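Local atomic coordinates of delta-aminolevulinic acid dehydratase (Toxoplasma gondii ME49, PDB entry 3OBK), a protein that catalyses the condensation of two molecules of 5-aminolevulinic acid to porphobilinogen, the pyrrole building block of tetrapyrroles, and carries that product in its pocket here. Residues D262-K267 with L285-Y290; P271-L276 with R322-D327; A177-P182 with S206-S211; G188-I193 with A257-D262; A289-G294 with T331-E336. All blocks are in the same frame, centred on the assembly; numbering follows the deposited sequence.

How the contacts relate
All five contacts belong to one TIM-barrel chain. Contacts 1 and 3 are strand pairings in the same sheet, their centres about 10 Å apart, and they join where Met265 N lies 2.8 Å from Ala209 O. Contact 4 lies on the helical layer outside them, sharing Asp262 with contact 1; Asp262 OD2 is 2.9 Å from Ile207 N of contact 3. Contact 2 packs on contact 1 from another part of that layer, with Asp327 OD2 2.8 Å from Met287 N. Contact 5 continues the strand of contact 1 through Ala289 and Tyr290, and both touch porphobilinogen. Contacts 4 and 5 are farthest apart, about 25 Å between centres.

Contact 1 (D262-K267 with L285-Y290); sequences DMLMVK and LPMVAY. With PBG (3-[5-(aminomethyl)-4-(carboxymethyl)-1H-pyrrol-3-yl]propanoic acid), chain L.
Met265 and Tyr290 meet because both turn CG anti to the backbone N: chi1 is 168° in Met265, whose chain then folds back at chi2 and chi3, and -154° in Tyr290. The fold brings Met265 SD to 3.8 Å from Tyr290 CB and to the edge of its ring, a Met-aromatic contact, while Met265 CE touches Val288 CG1 at 3.6 Å. Lys267 stays extended instead and runs alongside Tyr290, pointing the same way, with CG 3.8 Å from Tyr290 CB. Both side chains end in the product pocket. Lys267 NZ comes within 3.0 Å of C4A of porphobilinogen, and Tyr290 CE1 lies 3.6 Å from O3A of its propionate arm.

The other face carries Leu264, Val266, Met287 and Ala289. Here the bent Met287 chain swings its sulfur and methyl group against Leu264 CB, and Leu264 CG rests 3.7 Å from Leu285 CD1. The backbones form a regular parallel ladder of four bonds; its shortest runs from Val288 N to Leu264 O, 2.8 Å, and Leu264 N reaches Pro286 O almost straight, at 169°.

Strands 263-267 and 287-291 are the two arms of a right-handed beta-alpha-beta unit of the barrel. Strand 206-213 continues the sheet beyond 263-267, strand 328-331 continues it beyond 287-291, and the connecting helix 273-282 covers Met287 and Ala289.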
# COMPACT_ATOMS: atom_id res chain seq x y z
N ASP A 262 12.02 -1.38 23.76
CA ASP A 262 11.95 0.06 23.67
C ASP A 262 12.65 0.60 22.40
O ASP A 262 12.30 1.68 21.91
CB ASP A 262 12.65 0.66 24.90
CG ASP A 262 11.98 0.28 26.20
OD1 ASP A 262 10.83 0.73 26.41
OD2 ASP A 262 12.60 -0.44 27.02
N MET A 263 13.70 -0.11 21.94
CA MET A 263 14.43 0.24 20.70
C MET A 263 14.94 -1.01 20.03
O MET A 263 15.18 -2.02 20.70
CB MET A 263 15.63 1.14 20.99
CG MET A 263 15.28 2.44 21.76
SD MET A 263 16.68 3.55 22.01
CE MET A 263 16.00 4.53 23.36
N LEU A 264 15.11 -0.92 18.71
CA LEU A 264 15.64 -2.00 17.90
C LEU A 264 16.95 -1.61 17.24
O LEU A 264 17.09 -0.52 16.68
CB LEU A 264 14.64 -2.38 16.85
CG LEU A 264 13.26 -2.76 17.40
CD1 LEU A 264 12.29 -2.94 16.22
CD2 LEU A 264 13.30 -3.99 18.31
N MET A 265 17.92 -2.51 17.35
CA MET A 265 19.27 -2.33 16.86
C MET A 265 19.50 -3.24 15.66
O MET A 265 19.10 -4.42 15.67
CB MET A 265 20.24 -2.69 17.97
CG MET A 265 21.73 -2.84 17.57
SD MET A 265 22.67 -1.31 17.54
CE MET A 265 22.77 -0.90 19.28
N VAL A 266 20.10 -2.69 14.60
CA VAL A 266 20.59 -3.49 13.48
C VAL A 266 22.09 -3.41 13.53
O VAL A 266 22.65 -2.32 13.69
CB VAL A 266 20.16 -2.95 12.11
CG1 VAL A 266 20.86 -3.75 10.94
CG2 VAL A 266 18.66 -2.95 12.01
N LYS A 267 22.73 -4.55 13.35
CA LYS A 267 24.16 -4.66 13.49
C LYS A 267 24.60 -5.81 12.67
O LYS A 267 23.96 -6.86 12.71
CB LYS A 267 24.46 -4.97 14.92
CG LYS A 267 25.93 -5.23 15.29
CD LYS A 267 25.89 -5.45 16.77
CE LYS A 267 27.04 -6.18 17.36
NZ LYS A 267 26.58 -6.71 18.70
N LEU A 285 9.14 1.66 16.65
CA LEU A 285 10.12 1.86 17.71
C LEU A 285 11.32 2.61 17.23
O LEU A 285 11.67 2.54 16.07
CB LEU A 285 10.59 0.51 18.27
CG LEU A 285 9.53 -0.40 18.92
CD1 LEU A 285 10.16 -1.72 19.21
CD2 LEU A 285 8.99 0.21 20.18
N PRO A 286 12.00 3.32 18.12
CA PRO A 286 13.25 3.92 17.64
C PRO A 286 14.30 2.91 17.18
O PRO A 286 14.40 1.79 17.70
CB PRO A 286 13.76 4.71 18.85
CG PRO A 286 12.56 4.99 19.64
CD PRO A 286 11.54 3.91 19.39
N MET A 287 15.07 3.32 16.18
CA MET A 287 16.08 2.49 15.56
C MET A 287 17.47 2.92 15.95
O MET A 287 17.75 4.10 16.05
CB MET A 287 15.96 2.56 14.03
CG MET A 287 14.69 1.98 13.39
SD MET A 287 14.24 0.33 13.93
CE MET A 287 15.58 -0.69 13.33
N VAL A 288 18.33 1.94 16.15
CA VAL A 288 19.73 2.16 16.44
C VAL A 288 20.51 1.30 15.50
O VAL A 288 20.08 0.22 15.14
CB VAL A 288 20.09 1.80 17.93
CG1 VAL A 288 21.43 2.34 18.30
CG2 VAL A 288 19.05 2.37 18.88
N ALA A 289 21.65 1.80 15.06
CA ALA A 289 22.57 1.05 14.20
C ALA A 289 23.94 1.00 14.88
O ALA A 289 24.28 1.89 15.63
CB ALA A 289 22.64 1.70 12.86
N TYR A 290 24.71 -0.06 14.64
CA TYR A 290 26.03 -0.21 15.25
C TYR A 290 27.09 -0.20 14.16
O TYR A 290 27.15 -1.11 13.32
CB TYR A 290 26.10 -1.51 16.03
CG TYR A 290 27.10 -1.53 17.17
CD1 TYR A 290 28.44 -1.24 16.99
CD2 TYR A 290 26.69 -1.91 18.44
CE1 TYR A 290 29.36 -1.30 18.08
CE2 TYR A 290 27.57 -1.96 19.51
CZ TYR A 290 28.90 -1.66 19.33
OH TYR A 290 29.71 -1.75 20.44
CHA PBG L . 28.68 -9.84 22.12
C1A PBG L . 29.00 -8.63 21.30
C2A PBG L . 29.74 -8.60 20.13
C3A PBG L . 29.76 -7.28 19.72
C4A PBG L . 28.96 -6.57 20.60
NA PBG L . 28.54 -7.40 21.56
C5A PBG L . 30.54 -9.71 19.49
C6A PBG L . 29.78 -10.82 18.89
O1A PBG L . 28.59 -10.95 19.27
O2A PBG L . 30.35 -11.62 18.12
C7A PBG L . 30.51 -6.75 18.56
C8A PBG L . 30.65 -5.27 18.47
C9A PBG L . 31.62 -4.73 17.51
O3A PBG L . 32.04 -3.60 17.71
O4A PBG L . 32.25 -5.43 16.70
N1 PBG L . 27.32 -10.25 22.22

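Contact 2 (P271-L276 with R322-D327)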
# COMPACT_ATOMS: atom_id res chain seq x y z
N PRO A 271 27.19 -2.07 6.05
CA PRO A 271 26.73 -3.13 5.17
C PRO A 271 25.31 -3.63 5.43
O PRO A 271 24.93 -4.58 4.80
CB PRO A 271 27.73 -4.27 5.40
CG PRO A 271 28.83 -3.70 6.21
CD PRO A 271 28.28 -2.51 6.93
N TYR A 272 24.56 -3.02 6.33
CA TYR A 272 23.17 -3.48 6.59
C TYR A 272 22.14 -2.35 6.52
O TYR A 272 21.03 -2.45 7.06
CB TYR A 272 23.15 -4.27 7.90
CG TYR A 272 23.96 -5.54 7.77
CD1 TYR A 272 23.39 -6.70 7.27
CD2 TYR A 272 25.33 -5.56 8.06
CE1 TYR A 272 24.13 -7.87 7.10
CE2 TYR A 272 26.10 -6.73 7.89
CZ TYR A 272 25.49 -7.88 7.39
OH TYR A 272 26.23 -9.03 7.19
N LEU A 273 22.49 -1.27 5.82
CA LEU A 273 21.63 -0.08 5.75
C LEU A 273 20.31 -0.44 5.11
O LEU A 273 19.30 0.14 5.44
CB LEU A 273 22.31 1.10 5.04
CG LEU A 273 23.60 1.75 5.65
CD1 LEU A 273 24.10 2.93 4.81
CD2 LEU A 273 23.40 2.14 7.11
N ASP A 274 20.30 -1.43 4.23
CA ASP A 274 19.03 -1.91 3.66
C ASP A 274 18.10 -2.50 4.71
O ASP A 274 16.88 -2.31 4.64
CB ASP A 274 19.23 -2.94 2.53
CG ASP A 274 19.96 -4.15 2.98
OD1 ASP A 274 21.02 -3.95 3.61
OD2 ASP A 274 19.51 -5.30 2.73
N VAL A 275 18.65 -3.25 5.65
CA VAL A 275 17.84 -3.85 6.68
C VAL A 275 17.37 -2.76 7.64
O VAL A 275 16.23 -2.75 8.08
CB VAL A 275 18.64 -4.92 7.43
CG1 VAL A 275 17.81 -5.53 8.60
CG2 VAL A 275 19.08 -5.97 6.45
N LEU A 276 18.28 -1.84 7.95
CA LEU A 276 17.98 -0.69 8.78
C LEU A 276 16.80 0.07 8.20
O LEU A 276 15.85 0.34 8.92
CB LEU A 276 19.21 0.23 8.90
CG LEU A 276 19.10 1.48 9.74
CD1 LEU A 276 18.86 1.16 11.21
CD2 LEU A 276 20.38 2.31 9.60
N ARG A 322 22.01 7.89 9.35
CA ARG A 322 20.91 8.71 9.71
C ARG A 322 19.89 8.76 8.56
O ARG A 322 18.72 8.56 8.79
CB ARG A 322 21.49 10.06 10.08
CG ARG A 322 20.65 10.83 10.99
CD ARG A 322 20.98 10.81 12.50
NE ARG A 322 20.05 11.86 12.94
CZ ARG A 322 18.92 11.72 13.62
NH1 ARG A 322 18.16 12.78 13.84
NH2 ARG A 322 18.57 10.59 14.16
N ARG A 323 20.35 8.98 7.33
CA ARG A 323 19.46 8.96 6.16
C ARG A 323 18.75 7.59 6.03
O ARG A 323 17.55 7.52 5.78
CB ARG A 323 20.26 9.24 4.90
CG ARG A 323 19.45 9.21 3.61
CD ARG A 323 20.32 8.97 2.34
NE ARG A 323 21.08 7.75 2.51
CZ ARG A 323 22.41 7.63 2.57
NH1 ARG A 323 23.23 8.65 2.36
NH2 ARG A 323 22.92 6.43 2.80
N ALA A 324 19.52 6.52 6.23
CA ALA A 324 19.05 5.15 6.19
C ALA A 324 18.00 4.83 7.26
O ALA A 324 17.26 3.87 7.11
CB ALA A 324 20.22 4.23 6.32
N GLY A 325 17.92 5.60 8.33
CA GLY A 325 16.82 5.50 9.31
C GLY A 325 17.28 5.32 10.75
O GLY A 325 16.49 4.96 11.59
N ALA A 326 18.54 5.54 11.06
CA ALA A 326 19.01 5.41 12.45
C ALA A 326 18.62 6.66 13.23
O ALA A 326 19.01 7.77 12.88
CB ALA A 326 20.49 5.23 12.53
N ASP A 327 17.86 6.46 14.29
CA ASP A 327 17.71 7.51 15.25
C ASP A 327 19.02 7.71 16.00
O ASP A 327 19.45 8.84 16.18
CB ASP A 327 16.57 7.17 16.20
CG ASP A 327 15.26 7.07 15.47
OD1 ASP A 327 14.84 8.09 14.89
OD2 ASP A 327 14.68 5.97 15.47
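Arg323, whose guanidinium edge is met by Leu273 CD1 4.2 Å from NH2, is gripped from the fourth subunit: its NE forms a salt bridge with Asp274 of that subunit, and its NH1 bonds Pro243 O of that subunit. The interface is reciprocal, since Asp274 and Pro271 O of this chain bind Arg323 of the fourth subunit through its NE and NH2.

The rest of the contact between the two segments is apolar. The methyl group of Ala324 rests against two leucine branches, its CB 3.9 Å from Leu273 CD2 and 3.8 Å from Leu276 CD2. In Leu276, CG lies anti to the backbone N (chi1 -179°), and with chi2 at 64° CD2 also comes to 4.1 Å from Ala326 CB. Helix 310-324 stops here: Gly325, with a phi of 127°, closes a Schellman motif, its N 3.1 Å from Arg322 O. The chain then turns toward strand 328-331.

The start of helix 273-282 thus packs against the end of helix 310-324. Leu276 and Ala326 both rest on Ala289 of strand 287-291 beneath, while Phe321 of helix 310-324 packs against Leu273 and Ala326.

Contact 3 (A177-P182 with S206-S211); sequences ADMVCP and SILAYS
Met179 reaches across to strand 206-211 with CB, CG and CE. CB stands 4.1 Å from Ser206 O, CG lies 3.9 Å from Ser206 CB, and the terminal CE presses between Ser206 and Leu208, 3.5 Å from Leu208 CB. CG sits beside the backbone N (chi1 -54°), and a bend at chi3 (67°) turns the methyl group back over the neighbouring strand.

Cys181 follows on the same strand, its SG 3.7 Å from Leu208 CB. On the face of Val180 and Ile207 the contact is looser: Val180 CG2 meets Ile207 CG1 at 4.0 Å. Beside it the Pro182 ring and the Ile207 side chain cross at about a right angle.

The two strands run parallel as the arms of a beta-alpha-beta unit closed over helix 189-199, one step of the TIM barrel. Three firm backbone bonds hold them: Ser206 N to Asp178 O, Val180 N to Ser206 O, and Leu208 N to Val180 O at 2.9 Å. The ladder frays toward Pro182, which has no N-H to give; Tyr210 N reaches Pro182 O only weakly, at 3.5 Å.

At that end the Tyr210 side chain is about 5 Å from bound porphobilinogen. Its ring lies obliquely to the carbonyls of Cys181 and Pro182 and makes a cation-pi contact with Lys213. At the other end Lys28 of the second subunit bonds both Ser206 OG and Asp178 O.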
# COMPACT_ATOMS: atom_id res chain seq x y z
N ALA A 177 22.45 0.54 35.50
CA ALA A 177 22.31 0.61 34.05
C ALA A 177 20.96 1.16 33.64
O ALA A 177 19.93 0.73 34.15
CB ALA A 177 22.49 -0.76 33.45
N ASP A 178 20.96 2.11 32.70
CA ASP A 178 19.73 2.75 32.23
C ASP A 178 19.02 1.89 31.21
O ASP A 178 17.78 1.80 31.21
CB ASP A 178 20.04 4.11 31.62
CG ASP A 178 20.60 5.08 32.63
OD1 ASP A 178 19.80 5.61 33.44
OD2 ASP A 178 21.83 5.29 32.64
N MET A 179 19.82 1.26 30.35
CA MET A 179 19.36 0.32 29.35
C MET A 179 20.16 -0.96 29.45
O MET A 179 21.38 -0.93 29.58
CB MET A 179 19.60 0.87 27.93
CG MET A 179 19.05 2.24 27.55
SD MET A 179 18.79 2.45 25.71
CE MET A 179 17.45 1.27 25.49
N VAL A 180 19.50 -2.11 29.33
CA VAL A 180 20.22 -3.36 29.04
C VAL A 180 20.04 -3.63 27.54
O VAL A 180 18.98 -3.38 26.97
CB VAL A 180 19.75 -4.53 29.94
CG1 VAL A 180 19.98 -4.18 31.43
CG2 VAL A 180 18.31 -4.87 29.69
N CYS A 181 21.10 -4.13 26.91
CA CYS A 181 21.16 -4.34 25.47
C CYS A 181 21.50 -5.78 25.12
O CYS A 181 22.68 -6.12 24.98
CB CYS A 181 22.22 -3.42 24.88
SG CYS A 181 22.00 -1.70 25.44
N PRO A 182 20.48 -6.65 25.01
CA PRO A 182 20.78 -8.04 24.78
C PRO A 182 21.24 -8.30 23.36
O PRO A 182 20.45 -8.18 22.44
CB PRO A 182 19.46 -8.77 25.09
CG PRO A 182 18.49 -7.74 25.58
CD PRO A 182 19.08 -6.39 25.36
N SER A 206 15.28 0.20 30.55
CA SER A 206 14.96 -0.02 29.14
C SER A 206 15.67 -1.22 28.55
O SER A 206 16.63 -1.74 29.10
CB SER A 206 15.33 1.21 28.32
OG SER A 206 14.66 2.36 28.80
N ILE A 207 15.15 -1.66 27.40
CA ILE A 207 15.75 -2.76 26.67
C ILE A 207 16.02 -2.27 25.25
O ILE A 207 15.10 -1.95 24.52
CB ILE A 207 14.82 -3.98 26.64
CG1 ILE A 207 14.69 -4.58 28.04
CG2 ILE A 207 15.35 -5.06 25.67
CD1 ILE A 207 13.57 -5.62 28.17
N LEU A 208 17.29 -2.18 24.89
CA LEU A 208 17.69 -1.96 23.50
C LEU A 208 17.90 -3.35 22.86
O LEU A 208 18.90 -4.04 23.13
CB LEU A 208 18.94 -1.10 23.46
CG LEU A 208 19.78 -0.83 22.19
CD1 LEU A 208 19.01 -0.81 20.89
CD2 LEU A 208 20.56 0.50 22.41
N ALA A 209 16.94 -3.78 22.06
CA ALA A 209 16.95 -5.15 21.54
C ALA A 209 17.78 -5.18 20.29
O ALA A 209 17.54 -4.41 19.37
CB ALA A 209 15.52 -5.65 21.27
N TYR A 210 18.79 -6.04 20.25
CA TYR A 210 19.48 -6.33 18.99
C TYR A 210 18.58 -7.30 18.24
O TYR A 210 18.64 -8.47 18.51
CB TYR A 210 20.83 -6.97 19.24
CG TYR A 210 21.91 -6.08 19.76
CD1 TYR A 210 21.95 -5.69 21.07
CD2 TYR A 210 22.96 -5.69 18.94
CE1 TYR A 210 23.00 -4.88 21.56
CE2 TYR A 210 24.00 -4.89 19.41
CZ TYR A 210 24.02 -4.48 20.73
OH TYR A 210 25.08 -3.70 21.20
N SER A 211 17.72 -6.81 17.34
CA SER A 211 16.78 -7.68 16.61
C SER A 211 17.42 -8.33 15.43
O SER A 211 17.25 -9.52 15.24
CB SER A 211 15.59 -6.92 16.06
OG SER A 211 14.97 -6.23 17.08

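Contact 4 (G188-I193 with A257-D262)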
# COMPACT_ATOMS: atom_id res chain seq x y z
N GLY A 188 13.39 -15.36 22.11
CA GLY A 188 12.50 -15.04 23.22
C GLY A 188 13.12 -14.32 24.39
O GLY A 188 12.44 -14.08 25.36
N ARG A 189 14.38 -13.93 24.31
CA ARG A 189 15.00 -13.29 25.48
C ARG A 189 14.39 -11.95 25.84
O ARG A 189 14.35 -11.61 27.02
CB ARG A 189 16.55 -13.21 25.34
CG ARG A 189 17.15 -11.98 24.69
CD ARG A 189 17.00 -11.95 23.18
NE ARG A 189 18.17 -11.33 22.56
CZ ARG A 189 18.23 -10.87 21.32
NH1 ARG A 189 17.18 -10.93 20.52
NH2 ARG A 189 19.35 -10.31 20.87
N VAL A 190 13.90 -11.18 24.85
CA VAL A 190 13.41 -9.84 25.17
C VAL A 190 12.27 -9.93 26.17
O VAL A 190 12.29 -9.30 27.21
CB VAL A 190 12.95 -9.00 23.94
CG1 VAL A 190 12.34 -7.70 24.43
CG2 VAL A 190 14.15 -8.71 22.97
N SER A 191 11.29 -10.74 25.87
CA SER A 191 10.13 -10.82 26.74
C SER A 191 10.49 -11.36 28.11
O SER A 191 9.91 -10.93 29.10
CB SER A 191 9.07 -11.73 26.14
OG SER A 191 7.88 -11.71 26.91
N ALA A 192 11.42 -12.32 28.14
CA ALA A 192 11.78 -12.99 29.37
C ALA A 192 12.50 -11.99 30.26
O ALA A 192 12.24 -11.91 31.48
CB ALA A 192 12.65 -14.22 29.11
N ILE A 193 13.41 -11.24 29.64
CA ILE A 193 14.16 -10.23 30.39
C ILE A 193 13.21 -9.15 30.87
O ILE A 193 13.28 -8.71 32.00
CB ILE A 193 15.30 -9.58 29.58
CG1 ILE A 193 16.38 -10.64 29.32
CG2 ILE A 193 15.83 -8.41 30.34
CD1 ILE A 193 17.33 -10.44 28.14
N ALA A 257 9.40 -6.17 19.02
CA ALA A 257 8.40 -5.14 19.28
C ALA A 257 7.30 -5.65 20.18
O ALA A 257 6.97 -5.02 21.19
CB ALA A 257 7.80 -4.65 18.00
N SER A 258 6.73 -6.80 19.84
CA SER A 258 5.57 -7.27 20.59
C SER A 258 5.97 -7.93 21.93
O SER A 258 5.15 -8.06 22.83
CB SER A 258 4.71 -8.21 19.75
OG SER A 258 5.47 -9.32 19.36
N GLU A 259 7.25 -8.29 22.07
CA GLU A 259 7.81 -8.68 23.37
C GLU A 259 8.13 -7.50 24.31
O GLU A 259 8.59 -7.72 25.42
CB GLU A 259 9.07 -9.54 23.16
CG GLU A 259 8.74 -10.92 22.62
CD GLU A 259 9.97 -11.82 22.38
OE1 GLU A 259 11.02 -11.69 23.08
OE2 GLU A 259 9.85 -12.71 21.49
N GLY A 260 7.95 -6.26 23.85
CA GLY A 260 8.10 -5.08 24.72
C GLY A 260 9.38 -4.23 24.66
O GLY A 260 9.58 -3.32 25.48
N ALA A 261 10.23 -4.49 23.68
CA ALA A 261 11.45 -3.70 23.49
C ALA A 261 11.09 -2.22 23.33
O ALA A 261 10.01 -1.87 22.84
CB ALA A 261 12.20 -4.16 22.30
N ASP A 262 12.02 -1.38 23.76
CA ASP A 262 11.95 0.06 23.67
C ASP A 262 12.65 0.60 22.40
O ASP A 262 12.30 1.68 21.91
CB ASP A 262 12.65 0.66 24.90
CG ASP A 262 11.98 0.28 26.20
OD1 ASP A 262 10.83 0.73 26.41
OD2 ASP A 262 12.60 -0.44 27.02
O HOH W 1 12.00 -14.00 19.91
O HOH W 2 13.48 -11.68 21.69
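The carboxylate of Glu259 lies against the first turn of helix 189-199, with groups on both sides of its plane. Ser191 CB and Gly188 CA stand off one side, Val190 CB and two waters off the other. At OE1 the N-H of Ser191 arrives from the anti side, 24° out of the plane, in a bond of 3.0 Å and 154°. One water donates to the same oxygen at 2.8 Å and accepts from Val190 N; the other links OE2 to Gly188 N, 2.9 Å from that nitrogen. The backbone nitrogens of Gly188, Val190 and Ser191 are therefore all tied to this side chain, directly or through water.

The aliphatic part of Glu259 packs too: with the chain extended beyond CG, Glu259 CG lies 3.6 Å from Ser191 CB. Gly188 occupies the N-cap position, so the negative group sits where the helix N-terminus would be expected to stabilise it.

In the barrel this joins the beginning of one outer helix to the exit of another. Helix 247-258 ends in a Schellman motif at Gly260, whose phi is 102° and whose N is 3.1 Å from Ala257 O. Just beyond, Ala261 CB approaches Val190 CG1 at 4.1 Å, and both side chains rest on Ala209 of strand 206-213.

Arg189 turns off elsewhere, to a salt bridge with Asp184, its side chain about 4 Å from a bound magnesium ion. Ser191 OG bonds Gln20 of the second subunit, and Ile19 of the fourth packs against Glu259.

Contact 5 (A289-G294 with T331-E336). With PBG (3-[5-(aminomethyl)-4-(carboxymethyl)-1H-pyrrol-3-yl]propanoic acid), chain L.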
# COMPACT_ATOMS: atom_id res chain seq x y z
N ALA A 289 21.65 1.80 15.06
CA ALA A 289 22.57 1.05 14.20
C ALA A 289 23.94 1.00 14.88
O ALA A 289 24.28 1.89 15.63
CB ALA A 289 22.64 1.70 12.86
N TYR A 290 24.71 -0.06 14.64
CA TYR A 290 26.03 -0.21 15.25
C TYR A 290 27.09 -0.20 14.16
O TYR A 290 27.15 -1.11 13.32
CB TYR A 290 26.10 -1.51 16.03
CG TYR A 290 27.10 -1.53 17.17
CD1 TYR A 290 28.44 -1.24 16.99
CD2 TYR A 290 26.69 -1.91 18.44
CE1 TYR A 290 29.36 -1.30 18.08
CE2 TYR A 290 27.57 -1.96 19.51
CZ TYR A 290 28.90 -1.66 19.33
OH TYR A 290 29.71 -1.75 20.44
N HIS A 291 27.92 0.84 14.19
CA HIS A 291 29.12 0.95 13.38
C HIS A 291 30.22 0.15 14.09
O HIS A 291 30.86 0.67 15.02
CB HIS A 291 29.50 2.43 13.28
CG HIS A 291 30.53 2.73 12.24
ND1 HIS A 291 31.54 3.65 12.45
CD2 HIS A 291 30.70 2.26 10.98
CE1 HIS A 291 32.28 3.73 11.36
NE2 HIS A 291 31.79 2.90 10.45
N VAL A 292 30.41 -1.10 13.67
CA VAL A 292 31.12 -2.07 14.49
C VAL A 292 32.63 -2.01 14.33
O VAL A 292 33.16 -1.41 13.39
CB VAL A 292 30.69 -3.51 14.17
CG1 VAL A 292 29.18 -3.65 14.27
CG2 VAL A 292 31.21 -3.96 12.81
N SER A 293 33.33 -2.66 15.27
CA SER A 293 34.77 -2.60 15.38
C SER A 293 35.47 -2.80 14.05
O SER A 293 36.42 -2.11 13.73
CB SER A 293 35.22 -3.68 16.35
OG SER A 293 34.91 -4.99 15.87
N GLY A 294 35.00 -3.74 13.27
CA GLY A 294 35.63 -4.02 11.99
C GLY A 294 35.49 -2.87 11.02
O GLY A 294 36.42 -2.55 10.30
N THR A 331 28.95 4.15 17.78
CA THR A 331 30.16 4.20 16.95
C THR A 331 31.38 4.54 17.76
O THR A 331 31.32 5.42 18.58
CB THR A 331 30.02 5.21 15.76
OG1 THR A 331 31.28 5.34 15.08
CG2 THR A 331 29.55 6.56 16.24
N TYR A 332 32.50 3.85 17.49
CA TYR A 332 33.76 4.12 18.19
C TYR A 332 34.32 5.49 17.79
O TYR A 332 35.20 6.03 18.48
CB TYR A 332 34.77 2.97 17.97
CG TYR A 332 34.21 1.65 18.44
CD1 TYR A 332 34.17 1.32 19.77
CD2 TYR A 332 33.67 0.75 17.53
CE1 TYR A 332 33.65 0.14 20.19
CE2 TYR A 332 33.14 -0.45 17.93
CZ TYR A 332 33.12 -0.76 19.28
OH TYR A 332 32.57 -1.96 19.70
N TYR A 333 33.79 6.08 16.73
CA TYR A 333 34.11 7.49 16.37
C TYR A 333 33.23 8.55 17.05
O TYR A 333 33.30 9.72 16.71
CB TYR A 333 34.00 7.69 14.85
CG TYR A 333 35.24 7.35 14.09
CD1 TYR A 333 36.38 8.14 14.17
CD2 TYR A 333 35.27 6.26 13.26
CE1 TYR A 333 37.53 7.82 13.44
CE2 TYR A 333 36.42 5.93 12.53
CZ TYR A 333 37.53 6.71 12.62
OH TYR A 333 38.63 6.34 11.87
N ALA A 334 32.41 8.17 18.03
CA ALA A 334 31.42 9.09 18.59
C ALA A 334 32.10 10.29 19.19
O ALA A 334 31.76 11.42 18.86
CB ALA A 334 30.58 8.40 19.61
N LYS A 335 33.08 10.05 20.05
CA LYS A 335 33.78 11.18 20.67
C LYS A 335 34.44 12.04 19.61
O LYS A 335 34.39 13.27 19.65
CB LYS A 335 34.81 10.70 21.68
CG LYS A 335 35.53 11.85 22.39
CD LYS A 335 36.63 11.39 23.32
CE LYS A 335 37.99 11.15 22.61
NZ LYS A 335 39.02 10.44 23.46
N GLU A 336 35.06 11.40 18.65
CA GLU A 336 35.82 12.16 17.69
C GLU A 336 34.90 12.99 16.82
O GLU A 336 35.21 14.13 16.51
CB GLU A 336 36.66 11.25 16.84
CG GLU A 336 37.87 11.96 16.26
CD GLU A 336 39.07 11.78 17.13
OE1 GLU A 336 39.61 10.65 17.12
OE2 GLU A 336 39.45 12.75 17.80
CHA PBG L . 28.68 -9.84 22.12
C1A PBG L . 29.00 -8.63 21.30
C2A PBG L . 29.74 -8.60 20.13
C3A PBG L . 29.76 -7.28 19.72
C4A PBG L . 28.96 -6.57 20.60
NA PBG L . 28.54 -7.40 21.56
C5A PBG L . 30.54 -9.71 19.49
C6A PBG L . 29.78 -10.82 18.89
O1A PBG L . 28.59 -10.95 19.27
O2A PBG L . 30.35 -11.62 18.12
C7A PBG L . 30.51 -6.75 18.56
C8A PBG L . 30.65 -5.27 18.47
C9A PBG L . 31.62 -4.73 17.51
O3A PBG L . 32.04 -3.60 17.71
O4A PBG L . 32.25 -5.43 16.70
N1 PBG L . 27.32 -10.25 22.22
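Tyr290 and Tyr332 form a chain of hydrogen bonds: Tyr290 OH donates to Tyr332 OH at 3.0 Å, and Tyr332 OH donates in turn to O3A of porphobilinogen at 2.6 Å. Ser293 holds the same propionate. Its backbone N bonds O3A at 2.9 Å with an angle of 154°, and Ser293 OG gives a bond of 2.8 Å to O4A. O3A is thus gripped by two donors, one from each segment. Ser293 OG reaches its oxygen from between the backbone N and the carbonyl carbon (chi1 63°), and since Ser293 begins helix 293-305, that helix end would be expected to favour the carboxylate's negative charge.

A second polar link lies farther from the ligand. His291 ND1 meets Thr331 OG1 near the plane of the imidazole, at 3.1 Å and 161°; either atom could be the donor. Thr331 OG1 also accepts from Tyr333 N, an ST turn at the start of 331-336.

Packing fills in around these bonds. The Tyr332 ring turns its edge to the ligand and to Ser293, its CE2 3.5 Å from Ser293 N, and the same CE2 meets Tyr290 CE1 in the plane of the Tyr290 ring. Val292 CB lies 3.5 Å from O4A.

Both segments leave their strands here for helices, so the propionate end of the product is held at the C-terminal rim of the barrel, the usual active-site end of a TIM-barrel enzyme.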